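Local coordinates for protein beta-galactosidase (Bacillus circulans, PDB 4MAD) that probably hydrolyses terminal non-reducing beta-D-galactose residues from beta-D-galactosides, as a family 35 glycoside hydrolase with a (beta/alpha)8 barrel and accessory beta domains, at residues 366-371 against 451-456; 499-504 against 513-518; 384-389 against 394-399; 538-541 against 546-549. One frame throughout, in Å; residues are numbered along the deposited sequence.

Contact 1: residues 366-371 against 451-456; sequences GLLDSL and KLQIIV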
loop_
_atom_site.group_PDB
_atom_site.type_symbol
_atom_site.label_atom_id
_atom_site.label_comp_id
_atom_site.label_asym_id
_atom_site.label_seq_id
_atom_site.Cartn_x
_atom_site.Cartn_y
_atom_site.Cartn_z
ATOM N N GLY A 366 -22.826 -7.350 16.300
ATOM C CA GLY A 366 -21.721 -8.244 16.543
ATOM C C GLY A 366 -21.291 -9.004 15.320
ATOM O O GLY A 366 -22.080 -9.597 14.657
ATOM N N LEU A 367 -20.003 -9.007 15.066
ATOM C CA LEU A 367 -19.469 -9.634 13.896
ATOM C C LEU A 367 -19.779 -11.146 13.880
ATOM O O LEU A 367 -20.240 -11.649 12.938
ATOM C CB LEU A 367 -17.971 -9.438 13.880
ATOM C CG LEU A 367 -17.213 -9.969 12.699
ATOM C CD1 LEU A 367 -15.881 -9.313 12.533
ATOM C CD2 LEU A 367 -17.004 -11.349 12.813
ATOM N N LEU A 368 -19.562 -11.806 14.993
ATOM C CA LEU A 368 -19.852 -13.203 15.143
ATOM C C LEU A 368 -21.349 -13.548 15.034
ATOM O O LEU A 368 -21.731 -14.681 14.882
ATOM C CB LEU A 368 -19.276 -13.705 16.447
ATOM C CG LEU A 368 -17.770 -13.831 16.466
ATOM C CD1 LEU A 368 -17.287 -14.302 17.772
ATOM C CD2 LEU A 368 -17.283 -14.694 15.404
ATOM N N ASP A 369 -22.157 -12.532 15.211
ATOM C CA ASP A 369 -23.580 -12.617 15.066
ATOM C C ASP A 369 -24.038 -12.220 13.684
ATOM O O ASP A 369 -25.204 -12.230 13.420
ATOM C CB ASP A 369 -24.272 -11.738 16.086
ATOM C CG ASP A 369 -24.001 -12.169 17.493
ATOM O OD1 ASP A 369 -23.991 -13.356 17.749
ATOM O OD2 ASP A 369 -23.791 -11.319 18.333
ATOM N N SER A 370 -23.124 -11.835 12.829
ATOM C CA SER A 370 -23.449 -11.438 11.478
ATOM C C SER A 370 -22.897 -12.305 10.340
ATOM O O SER A 370 -22.880 -11.907 9.229
ATOM C CB SER A 370 -23.030 -9.977 11.300
ATOM O OG SER A 370 -23.610 -9.191 12.295
ATOM N N LEU A 371 -22.430 -13.506 10.631
ATOM C CA LEU A 371 -21.587 -14.158 9.666
ATOM C C LEU A 371 -22.199 -14.402 8.270
ATOM O O LEU A 371 -21.605 -14.088 7.298
ATOM C CB LEU A 371 -20.999 -15.433 10.266
ATOM C CG LEU A 371 -20.091 -15.178 11.462
ATOM C CD1 LEU A 371 -19.696 -16.404 12.162
ATOM C CD2 LEU A 371 -18.882 -14.389 11.129
ATOM N N LYS A 451 -16.987 -25.088 21.135
ATOM C CA LYS A 451 -16.925 -24.425 19.861
ATOM C C LYS A 451 -15.798 -23.381 19.888
ATOM O O LYS A 451 -15.855 -22.417 20.610
ATOM C CB LYS A 451 -18.265 -23.786 19.529
ATOM C CG LYS A 451 -18.324 -23.110 18.212
ATOM C CD LYS A 451 -19.535 -22.220 18.114
ATOM C CE LYS A 451 -19.899 -21.914 16.711
ATOM N NZ LYS A 451 -21.193 -21.255 16.547
ATOM N N LEU A 452 -14.795 -23.639 19.069
ATOM C CA LEU A 452 -13.629 -22.794 18.966
ATOM C C LEU A 452 -13.788 -21.903 17.739
ATOM O O LEU A 452 -14.125 -22.369 16.700
ATOM C CB LEU A 452 -12.391 -23.653 18.862
ATOM C CG LEU A 452 -11.108 -22.914 18.560
ATOM C CD1 LEU A 452 -10.761 -22.015 19.666
ATOM C CD2 LEU A 452 -10.009 -23.840 18.249
ATOM N N GLN A 453 -13.615 -20.595 17.952
ATOM C CA GLN A 453 -13.658 -19.605 16.910
ATOM C C GLN A 453 -12.406 -18.731 16.985
ATOM O O GLN A 453 -12.015 -18.349 18.002
ATOM C CB GLN A 453 -14.898 -18.724 17.053
ATOM C CG GLN A 453 -16.189 -19.453 16.877
ATOM C CD GLN A 453 -17.389 -18.605 17.156
ATOM O OE1 GLN A 453 -17.574 -18.171 18.225
ATOM N NE2 GLN A 453 -18.196 -18.389 16.153
ATOM N N ILE A 454 -11.774 -18.502 15.866
ATOM C CA ILE A 454 -10.627 -17.626 15.827
ATOM C C ILE A 454 -10.857 -16.602 14.721
ATOM O O ILE A 454 -11.041 -16.960 13.629
ATOM C CB ILE A 454 -9.372 -18.405 15.547
ATOM C CG1 ILE A 454 -9.216 -19.508 16.581
ATOM C CG2 ILE A 454 -8.186 -17.540 15.592
ATOM C CD1 ILE A 454 -7.942 -20.323 16.508
ATOM N N ILE A 455 -10.833 -15.339 15.093
ATOM C CA ILE A 455 -10.973 -14.250 14.153
ATOM C C ILE A 455 -9.609 -13.706 13.786
ATOM O O ILE A 455 -8.989 -13.075 14.570
ATOM C CB ILE A 455 -11.812 -13.038 14.704
ATOM C CG1 ILE A 455 -13.104 -13.534 15.320
ATOM C CG2 ILE A 455 -12.108 -12.085 13.592
ATOM C CD1 ILE A 455 -13.967 -12.492 15.879
ATOM N N VAL A 456 -9.209 -13.917 12.555
ATOM C CA VAL A 456 -7.880 -13.611 12.134
ATOM C C VAL A 456 -7.861 -12.369 11.237
ATOM O O VAL A 456 -8.694 -12.243 10.390
ATOM C CB VAL A 456 -7.200 -14.780 11.429
ATOM C CG1 VAL A 456 -5.816 -14.388 11.044
ATOM C CG2 VAL A 456 -7.192 -15.980 12.288
HETATM O O HOH W 1 -20.874 -17.159 15.912
#
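Both methyls of Leu-368 lie over the same face of the Gln-453 carboxamide. CD1 of Leu-368 sits 3.9 Å from OE1 of Gln-453. The other methyl, Leu-368 CD2, is also 3.9 Å from NE2 of Gln-453. The contact joins two beta domains: 366-371 is a pair of consecutive turns leaving strand 357-366, and 451-456 lies within antiparallel strand 449-457 of the first all-beta domain. At the amide nitrogen, a water accepts a hydrogen bond from Gln-453 NE2 at 3.0 Å and donates one to Leu-368 O. NE2 also bonds to Glu-399 on the next strand. These two partners should hold the amide against rotation. Leu-368 enters the groove between the outward side chains of Gln-453 and Ile-455. It meets Ile-455 tip to tip, with its CD2 4.0 Å from Ile-455 CD1. Placing CG opposite the carbonyl carbon (chi1 -72°) aims Leu-368 at the strand. Leu-367 CD2 flanks the same Ile-455 methyl at 4.5 Å from CD1, a looser touch. An alanine at Leu-368 is likely to open a gap between the domains and bare the amide face of Gln-453, with Ile-455 CD1 keeping only its other neighbours, among them Leu-367. The turns hold themselves: Ser-370 OG donates to Gly-366 O at 2.8 Å, from the opposite face of that carbonyl to Asp-369 N.

Contact 2: residues 499-504 against 513-518; sequences SSLEFT and PYFHKG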
loop_
_atom_site.group_PDB
_atom_site.type_symbol
_atom_site.label_atom_id
_atom_site.label_comp_id
_atom_site.label_asym_id
_atom_site.label_seq_id
_atom_site.Cartn_x
_atom_site.Cartn_y
_atom_site.Cartn_z
ATOM N N SER A 499 -23.911 -4.330 2.919
ATOM C CA SER A 499 -25.278 -3.900 2.812
ATOM C C SER A 499 -26.281 -4.797 3.480
ATOM O O SER A 499 -27.382 -4.416 3.651
ATOM C CB SER A 499 -25.688 -3.699 1.378
ATOM O OG SER A 499 -25.752 -4.892 0.707
ATOM N N SER A 500 -25.915 -6.022 3.733
ATOM C CA SER A 500 -26.850 -6.943 4.351
ATOM C C SER A 500 -26.844 -6.974 5.884
ATOM O O SER A 500 -27.660 -7.566 6.490
ATOM C CB SER A 500 -26.712 -8.344 3.766
ATOM O OG SER A 500 -27.005 -8.361 2.409
ATOM N N LEU A 501 -25.926 -6.252 6.478
ATOM C CA LEU A 501 -25.871 -6.156 7.889
ATOM C C LEU A 501 -27.160 -5.542 8.391
ATOM O O LEU A 501 -27.715 -4.730 7.728
ATOM C CB LEU A 501 -24.719 -5.253 8.265
ATOM C CG LEU A 501 -23.303 -5.808 8.299
ATOM C CD1 LEU A 501 -22.349 -4.763 8.649
ATOM C CD2 LEU A 501 -23.156 -6.965 9.195
ATOM N N GLU A 502 -27.591 -5.965 9.561
ATOM C CA GLU A 502 -28.687 -5.364 10.299
ATOM C C GLU A 502 -28.208 -5.104 11.708
ATOM O O GLU A 502 -27.335 -5.766 12.173
ATOM C CB GLU A 502 -29.925 -6.255 10.324
ATOM C CG GLU A 502 -30.473 -6.630 8.968
ATOM C CD GLU A 502 -31.264 -5.506 8.282
ATOM O OE1 GLU A 502 -31.544 -4.547 8.943
ATOM O OE2 GLU A 502 -31.637 -5.626 7.112
ATOM N N PHE A 503 -28.829 -4.158 12.371
ATOM C CA PHE A 503 -28.347 -3.628 13.616
ATOM C C PHE A 503 -29.455 -3.491 14.643
ATOM O O PHE A 503 -30.535 -3.199 14.297
ATOM C CB PHE A 503 -27.783 -2.216 13.396
ATOM C CG PHE A 503 -26.634 -2.135 12.455
ATOM C CD1 PHE A 503 -25.360 -2.083 12.914
ATOM C CD2 PHE A 503 -26.834 -2.083 11.128
ATOM C CE1 PHE A 503 -24.323 -2.026 12.054
ATOM C CE2 PHE A 503 -25.757 -1.991 10.264
ATOM C CZ PHE A 503 -24.525 -1.966 10.737
ATOM N N THR A 504 -29.115 -3.601 15.915
ATOM C CA THR A 504 -29.962 -3.231 17.060
ATOM C C THR A 504 -29.224 -2.254 17.967
ATOM O O THR A 504 -28.095 -2.000 17.784
ATOM C CB THR A 504 -30.277 -4.336 18.072
ATOM O OG1 THR A 504 -29.877 -5.590 17.616
ATOM C CG2 THR A 504 -31.701 -4.298 18.438
ATOM N N PRO A 513 -15.668 -8.209 18.259
ATOM C CA PRO A 513 -15.787 -7.178 17.244
ATOM C C PRO A 513 -17.237 -6.834 17.002
ATOM O O PRO A 513 -18.020 -7.701 16.852
ATOM C CB PRO A 513 -15.131 -7.817 16.012
ATOM C CG PRO A 513 -14.301 -8.820 16.528
ATOM C CD PRO A 513 -15.018 -9.377 17.671
ATOM N N TYR A 514 -17.525 -5.552 16.924
ATOM C CA TYR A 514 -18.833 -5.079 16.573
ATOM C C TYR A 514 -18.766 -4.005 15.518
ATOM O O TYR A 514 -17.896 -3.212 15.538
ATOM C CB TYR A 514 -19.539 -4.510 17.772
ATOM C CG TYR A 514 -20.231 -5.488 18.632
ATOM C CD1 TYR A 514 -21.600 -5.644 18.590
ATOM C CD2 TYR A 514 -19.528 -6.258 19.512
ATOM C CE1 TYR A 514 -22.220 -6.526 19.405
ATOM C CE2 TYR A 514 -20.138 -7.139 20.307
ATOM C CZ TYR A 514 -21.470 -7.275 20.270
ATOM O OH TYR A 514 -22.058 -8.190 21.072
ATOM N N PHE A 515 -19.725 -4.015 14.616
ATOM C CA PHE A 515 -19.996 -2.927 13.738
ATOM C C PHE A 515 -20.849 -1.863 14.458
ATOM O O PHE A 515 -21.796 -2.184 15.097
ATOM C CB PHE A 515 -20.720 -3.405 12.505
ATOM C CG PHE A 515 -19.922 -4.353 11.656
ATOM C CD1 PHE A 515 -19.072 -3.905 10.705
ATOM C CD2 PHE A 515 -20.040 -5.708 11.819
ATOM C CE1 PHE A 515 -18.379 -4.748 9.948
ATOM C CE2 PHE A 515 -19.349 -6.536 11.052
ATOM C CZ PHE A 515 -18.512 -6.063 10.124
ATOM N N HIS A 516 -20.510 -0.625 14.332
ATOM C CA HIS A 516 -21.236 0.402 14.982
ATOM C C HIS A 516 -21.708 1.325 13.880
ATOM O O HIS A 516 -20.931 1.690 13.071
ATOM C CB HIS A 516 -20.305 1.152 15.857
ATOM C CG HIS A 516 -19.796 0.369 17.006
ATOM N ND1 HIS A 516 -20.572 0.044 18.074
ATOM C CD2 HIS A 516 -18.584 -0.155 17.257
ATOM C CE1 HIS A 516 -19.857 -0.632 18.945
ATOM N NE2 HIS A 516 -18.650 -0.782 18.465
ATOM N N LYS A 517 -22.969 1.705 13.862
ATOM C CA LYS A 517 -23.494 2.501 12.771
ATOM C C LYS A 517 -24.065 3.826 13.194
ATOM O O LYS A 517 -24.777 3.893 14.108
ATOM C CB LYS A 517 -24.543 1.763 11.993
ATOM C CG LYS A 517 -24.998 2.506 10.806
ATOM C CD LYS A 517 -26.184 1.904 10.235
ATOM C CE LYS A 517 -26.038 1.782 8.813
ATOM N NZ LYS A 517 -26.858 2.786 8.164
ATOM N N GLY A 518 -23.676 4.859 12.467
ATOM C CA GLY A 518 -24.062 6.210 12.753
ATOM C C GLY A 518 -24.324 7.028 11.497
ATOM O O GLY A 518 -23.948 6.646 10.453
#
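Two CH-pi contacts carry the packing of Leu-501 and Phe-503 on Phe-515 and Lys-517. In the first, the Leu-501 methyl CD1 stands over the centre of the Phe-515 ring, 3.9 Å from the centroid and 10° off the normal. In the second, the Phe-503 ring is the acceptor. Lys-517 CB lies over one face, displaced toward the rim, 4.0 Å from the centroid. The rest of the lysine chain runs on along that ring, with CD 3.9 Å from Phe-503 CE2. Its CG lies opposite the backbone nitrogen (chi1 -175°), which lays the methylenes along the phenyl. The chain then bends at chi3 and chi4, and NZ leads away toward Glu-572, a long and weak ion pair.

Plain apolar contact links the two pairs: Phe-503 CE1 is 3.9 Å from Phe-515 CB. A polar atom also approaches, as Phe-515 O lies in the Phe-503 ring plane at its edge, 4.2 Å from CD1. A serine in place of Phe-503 would probably strip the Lys-517 methylenes of their aromatic cover and leave the lysine freer to turn. Together these contacts lay loop 499-504 on strand 514-522 of the galactose-binding-domain sheet, and Ile-374 of helix 371-374 touches both Leu-501 and Phe-515. With no hydrogen bond between the two segments, their direct grip rests on dispersion and C-H to ring contacts.

Contact 3: residues 384-389 against 394-399; sequences LPMEKY and GFIVYE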
loop_
_atom_site.group_PDB
_atom_site.type_symbol
_atom_site.label_atom_id
_atom_site.label_comp_id
_atom_site.label_asym_id
_atom_site.label_seq_id
_atom_site.Cartn_x
_atom_site.Cartn_y
_atom_site.Cartn_z
ATOM N N LEU A 384 -6.847 -23.776 6.267
ATOM C CA LEU A 384 -5.999 -23.299 5.196
ATOM C C LEU A 384 -5.810 -21.765 5.291
ATOM O O LEU A 384 -6.576 -21.122 5.879
ATOM C CB LEU A 384 -6.605 -23.635 3.851
ATOM C CG LEU A 384 -6.976 -25.085 3.575
ATOM C CD1 LEU A 384 -7.682 -25.247 2.286
ATOM C CD2 LEU A 384 -5.782 -25.936 3.643
ATOM N N PRO A 385 -4.772 -21.221 4.715
ATOM C CA PRO A 385 -4.624 -19.770 4.750
ATOM C C PRO A 385 -5.664 -19.124 3.826
ATOM O O PRO A 385 -6.169 -19.760 2.978
ATOM C CB PRO A 385 -3.226 -19.550 4.220
ATOM C CG PRO A 385 -2.940 -20.747 3.454
ATOM C CD PRO A 385 -3.670 -21.854 4.003
ATOM N N MET A 386 -5.964 -17.854 4.018
ATOM C CA MET A 386 -7.143 -17.257 3.411
ATOM C C MET A 386 -7.124 -17.265 1.889
ATOM O O MET A 386 -8.105 -17.242 1.270
ATOM C CB MET A 386 -7.387 -15.832 3.947
ATOM C CG MET A 386 -6.379 -14.891 3.538
ATOM S SD MET A 386 -6.907 -13.212 3.953
ATOM C CE MET A 386 -7.232 -13.322 5.659
ATOM N N GLU A 387 -5.944 -17.263 1.315
ATOM C CA GLU A 387 -5.816 -17.257 -0.121
ATOM C C GLU A 387 -6.455 -18.519 -0.744
ATOM O O GLU A 387 -6.917 -18.503 -1.857
ATOM C CB GLU A 387 -4.367 -17.149 -0.516
ATOM C CG GLU A 387 -3.692 -15.920 -0.039
ATOM C CD GLU A 387 -3.063 -16.037 1.322
ATOM O OE1 GLU A 387 -3.115 -17.121 1.837
ATOM O OE2 GLU A 387 -2.525 -15.059 1.843
ATOM N N LYS A 388 -6.390 -19.593 -0.001
ATOM C CA LYS A 388 -6.929 -20.883 -0.452
ATOM C C LYS A 388 -8.445 -20.909 -0.488
ATOM O O LYS A 388 -9.025 -21.817 -1.030
ATOM C CB LYS A 388 -6.415 -22.056 0.376
ATOM C CG LYS A 388 -4.977 -22.280 0.254
ATOM C CD LYS A 388 -4.604 -23.042 -0.909
ATOM C CE LYS A 388 -5.097 -24.454 -0.857
ATOM N NZ LYS A 388 -4.822 -25.209 -2.121
ATOM N N TYR A 389 -9.046 -19.959 0.204
ATOM C CA TYR A 389 -10.467 -19.827 0.252
ATOM C C TYR A 389 -10.904 -18.723 -0.728
ATOM O O TYR A 389 -12.002 -18.374 -0.742
ATOM C CB TYR A 389 -10.961 -19.561 1.657
ATOM C CG TYR A 389 -10.619 -20.626 2.675
ATOM C CD1 TYR A 389 -11.130 -21.896 2.570
ATOM C CD2 TYR A 389 -9.820 -20.363 3.727
ATOM C CE1 TYR A 389 -10.833 -22.842 3.469
ATOM C CE2 TYR A 389 -9.534 -21.310 4.637
ATOM C CZ TYR A 389 -10.055 -22.577 4.499
ATOM O OH TYR A 389 -9.778 -23.577 5.377
ATOM N N GLY A 394 -8.549 -8.640 4.413
ATOM C CA GLY A 394 -9.472 -8.543 5.517
ATOM C C GLY A 394 -9.347 -9.497 6.681
ATOM O O GLY A 394 -8.299 -9.753 7.101
ATOM N N PHE A 395 -10.472 -10.028 7.147
ATOM C CA PHE A 395 -10.559 -10.849 8.338
ATOM C C PHE A 395 -11.143 -12.182 7.898
ATOM O O PHE A 395 -11.757 -12.261 6.888
ATOM C CB PHE A 395 -11.496 -10.222 9.379
ATOM C CG PHE A 395 -11.059 -8.877 9.891
ATOM C CD1 PHE A 395 -10.372 -8.768 11.058
ATOM C CD2 PHE A 395 -11.360 -7.721 9.213
ATOM C CE1 PHE A 395 -9.958 -7.587 11.515
ATOM C CE2 PHE A 395 -10.953 -6.532 9.697
ATOM C CZ PHE A 395 -10.251 -6.467 10.833
ATOM N N ILE A 396 -10.893 -13.207 8.668
ATOM C CA ILE A 396 -11.461 -14.505 8.392
ATOM C C ILE A 396 -11.709 -15.213 9.705
ATOM O O ILE A 396 -10.922 -15.170 10.566
ATOM C CB ILE A 396 -10.569 -15.316 7.452
ATOM C CG1 ILE A 396 -11.145 -16.691 7.203
ATOM C CG2 ILE A 396 -9.235 -15.447 8.001
ATOM C CD1 ILE A 396 -10.542 -17.353 6.136
ATOM N N VAL A 397 -12.855 -15.834 9.804
ATOM C CA VAL A 397 -13.183 -16.542 10.988
ATOM C C VAL A 397 -13.048 -18.045 10.718
ATOM O O VAL A 397 -13.570 -18.536 9.787
ATOM C CB VAL A 397 -14.622 -16.300 11.437
ATOM C CG1 VAL A 397 -14.938 -17.089 12.618
ATOM C CG2 VAL A 397 -14.856 -14.881 11.715
ATOM N N TYR A 398 -12.335 -18.713 11.598
ATOM C CA TYR A 398 -12.107 -20.135 11.536
ATOM C C TYR A 398 -12.827 -20.773 12.743
ATOM O O TYR A 398 -12.728 -20.298 13.812
ATOM C CB TYR A 398 -10.634 -20.513 11.656
ATOM C CG TYR A 398 -9.692 -20.130 10.530
ATOM C CD1 TYR A 398 -9.368 -21.026 9.530
ATOM C CD2 TYR A 398 -9.053 -18.918 10.507
ATOM C CE1 TYR A 398 -8.495 -20.687 8.549
ATOM C CE2 TYR A 398 -8.198 -18.619 9.536
ATOM C CZ TYR A 398 -7.917 -19.499 8.547
ATOM O OH TYR A 398 -7.069 -19.192 7.589
ATOM N N GLU A 399 -13.585 -21.825 12.495
ATOM C CA GLU A 399 -14.474 -22.360 13.489
ATOM C C GLU A 399 -14.462 -23.910 13.465
ATOM O O GLU A 399 -14.512 -24.493 12.429
ATOM C CB GLU A 399 -15.853 -21.815 13.187
ATOM C CG GLU A 399 -17.022 -22.330 13.879
ATOM C CD GLU A 399 -18.275 -21.470 13.562
ATOM O OE1 GLU A 399 -19.149 -21.917 12.832
ATOM O OE2 GLU A 399 -18.327 -20.320 13.977
#
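Tyr-398 OH donates to Leu-384 O in a short 2.6 Å hydrogen bond. The carbonyl oxygen lies at the edge of the tyrosine ring, in its plane, while the hydroxyl sits tilted 21° from the carbonyl plane. Beside this bond the contact is apolar. Met-386 and Ile-396 run alongside one another, pointing opposite ways, which brings Met-386 CE to 3.7 Å from Ile-396 CG2. The methionine gets there with CG between the backbone N and the carbonyl carbon (chi1 68°) and a bend at chi3. The Ile-396 methyl CD1 meets CD2 of Tyr-389 at 3.9 Å, the side chains crossing at about a right angle. Tyr-389 CE2 also touches Tyr-398 CE1 at 4.1 Å.

A second shell fixes the two tyrosines. Tyr-389 OH accepts from Leu-384 N at 3.1 Å and is also hydrogen-bonded to Ser-380 OG. Tyr-398 OH takes a further hydrogen bond from Ile-474 N, on a strand of the four-stranded sheet. The two phenols thus hold Leu-384 at both its N-H and its C=O. A 3-10 turn, 386-389, here packs on strand 395-403 of an antiparallel sheet, in the first all-beta domain of the beta-galactosidase.

Contact 4: residues 538-541 against 546-549; sequences GVVF and HLGR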
loop_
_atom_site.group_PDB
_atom_site.type_symbol
_atom_site.label_atom_id
_atom_site.label_comp_id
_atom_site.label_asym_id
_atom_site.label_seq_id
_atom_site.Cartn_x
_atom_site.Cartn_y
_atom_site.Cartn_z
ATOM N N GLY A 538 -9.436 -1.183 14.557
ATOM C CA GLY A 538 -10.463 -1.469 13.594
ATOM C C GLY A 538 -10.340 -0.818 12.256
ATOM O O GLY A 538 -9.289 -0.543 11.846
ATOM N N VAL A 539 -11.458 -0.682 11.584
ATOM C CA VAL A 539 -11.569 -0.023 10.309
ATOM C C VAL A 539 -12.836 0.838 10.255
ATOM O O VAL A 539 -13.706 0.686 11.045
ATOM C CB VAL A 539 -11.593 -1.021 9.164
ATOM C CG1 VAL A 539 -10.297 -1.754 9.079
ATOM C CG2 VAL A 539 -12.726 -1.953 9.301
ATOM N N VAL A 540 -12.888 1.731 9.291
ATOM C CA VAL A 540 -14.037 2.576 9.101
ATOM C C VAL A 540 -14.489 2.660 7.641
ATOM O O VAL A 540 -13.692 2.710 6.776
ATOM C CB VAL A 540 -13.725 3.966 9.654
ATOM C CG1 VAL A 540 -14.893 4.848 9.548
ATOM C CG2 VAL A 540 -13.315 3.803 11.069
ATOM N N PHE A 541 -15.801 2.735 7.441
ATOM C CA PHE A 541 -16.423 2.868 6.133
ATOM C C PHE A 541 -17.224 4.153 6.098
ATOM O O PHE A 541 -17.874 4.459 7.021
ATOM C CB PHE A 541 -17.317 1.655 5.783
ATOM C CG PHE A 541 -16.588 0.344 5.828
ATOM C CD1 PHE A 541 -16.124 -0.232 4.686
ATOM C CD2 PHE A 541 -16.310 -0.256 7.022
ATOM C CE1 PHE A 541 -15.427 -1.402 4.749
ATOM C CE2 PHE A 541 -15.623 -1.427 7.056
ATOM C CZ PHE A 541 -15.174 -1.967 5.943
ATOM N N HIS A 546 -14.059 2.303 2.170
ATOM C CA HIS A 546 -13.217 1.771 3.234
ATOM C C HIS A 546 -12.022 2.707 3.423
ATOM O O HIS A 546 -11.190 2.774 2.613
ATOM C CB HIS A 546 -12.719 0.366 2.864
ATOM C CG HIS A 546 -11.914 -0.286 3.935
ATOM N ND1 HIS A 546 -11.682 -1.635 3.990
ATOM C CD2 HIS A 546 -11.333 0.235 5.027
ATOM C CE1 HIS A 546 -10.965 -1.909 5.058
ATOM N NE2 HIS A 546 -10.753 -0.787 5.708
ATOM N N LEU A 547 -12.024 3.426 4.516
ATOM C CA LEU A 547 -10.998 4.396 4.823
ATOM C C LEU A 547 -9.629 3.823 5.091
ATOM O O LEU A 547 -8.673 4.497 4.953
ATOM C CB LEU A 547 -11.386 5.248 6.010
ATOM C CG LEU A 547 -12.612 6.136 5.887
ATOM C CD1 LEU A 547 -12.742 6.988 7.065
ATOM C CD2 LEU A 547 -12.659 6.930 4.626
ATOM N N GLY A 548 -9.598 2.621 5.603
ATOM C CA GLY A 548 -8.387 2.091 6.158
ATOM C C GLY A 548 -8.523 1.635 7.580
ATOM O O GLY A 548 -9.583 1.491 8.054
ATOM N N ARG A 549 -7.408 1.372 8.209
ATOM C CA ARG A 549 -7.355 0.907 9.563
ATOM C C ARG A 549 -6.967 1.993 10.565
ATOM O O ARG A 549 -6.324 2.952 10.206
ATOM C CB ARG A 549 -6.318 -0.203 9.699
ATOM C CG ARG A 549 -6.335 -1.273 8.585
ATOM C CD ARG A 549 -5.314 -2.351 8.848
ATOM N NE ARG A 549 -4.780 -2.941 7.656
ATOM C CZ ARG A 549 -4.944 -4.198 7.289
ATOM N NH1 ARG A 549 -5.649 -5.002 8.034
ATOM N NH2 ARG A 549 -4.429 -4.661 6.183
#
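Val-540 O accepts from Leu-547 N at 2.9 Å, the donor nearly in line with the carbonyl (C=O...N 167°). On one side of this bond Phe-541 faces His-546, and on the other Val-539 faces Arg-549, both as antiparallel non-hydrogen-bonded pairs. Leu-547 and Gly-548 therefore stand together opposite Val-540 alone, a beta bulge in the hairpin. Gly-548 has backbone angles at which a CB would jam against the carbonyl of Leu-547. The backbones also meet through C-H...O contacts: Arg-549 CA is 3.3 Å from Gly-538 O, and Val-539 CA is 3.4 Å from Gly-548 O.

Phe-541, His-546 and Val-539 line one face of the hairpin. The two rings meet obliquely, planes at 42° and centroids 4.7 Å apart, with Phe-541 CZ over one face of the imidazole near its rim. His-546 extends with CG opposite the backbone nitrogen (chi1 -177°), which carries NE2 to 3.5 Å from Val-539 CG1. Gly-548 O lies in the imidazole plane at its edge. On the other face, Val-540 CG1 touches Leu-547 CD1 at 3.9 Å.

Arg-549 turns its end away to a salt bridge with Glu-457, at the end of strand 449-457. Strand 545-551 is an edge strand of its sheet; strand 537-542 separates it from 569-577, while Ile-530 and Leu-559 of strands 528-531 and 558-561 pack against Val-540 and Leu-547.

Overall arrangement
Contacts 1 and 2 lie 14 Å apart between centres and touch: Leu-367 N is 3.0 Å from Pro-513 O in a backbone hydrogen bond. Contact 1 also shares a sheet with contact 3, centres 12 Å apart, since strands 449-457 and 395-403 are neighbours; Ile-454 N is 2.9 Å from Tyr-398 O. Contact 1 thus bridges the two beta domains. Along the chain, contact 3 is nested inside the loop closed by contact 1. Contacts 2 and 4 both reach the eight-stranded sheet, with nearest atoms about 5 Å apart. All four lie away from the predicted catalytic Glu-171 and Glu-247; contacts 2 and 4 adjoin Ile-374 and Leu-495 of one 2-(2-methoxyethoxy)ethanol pocket.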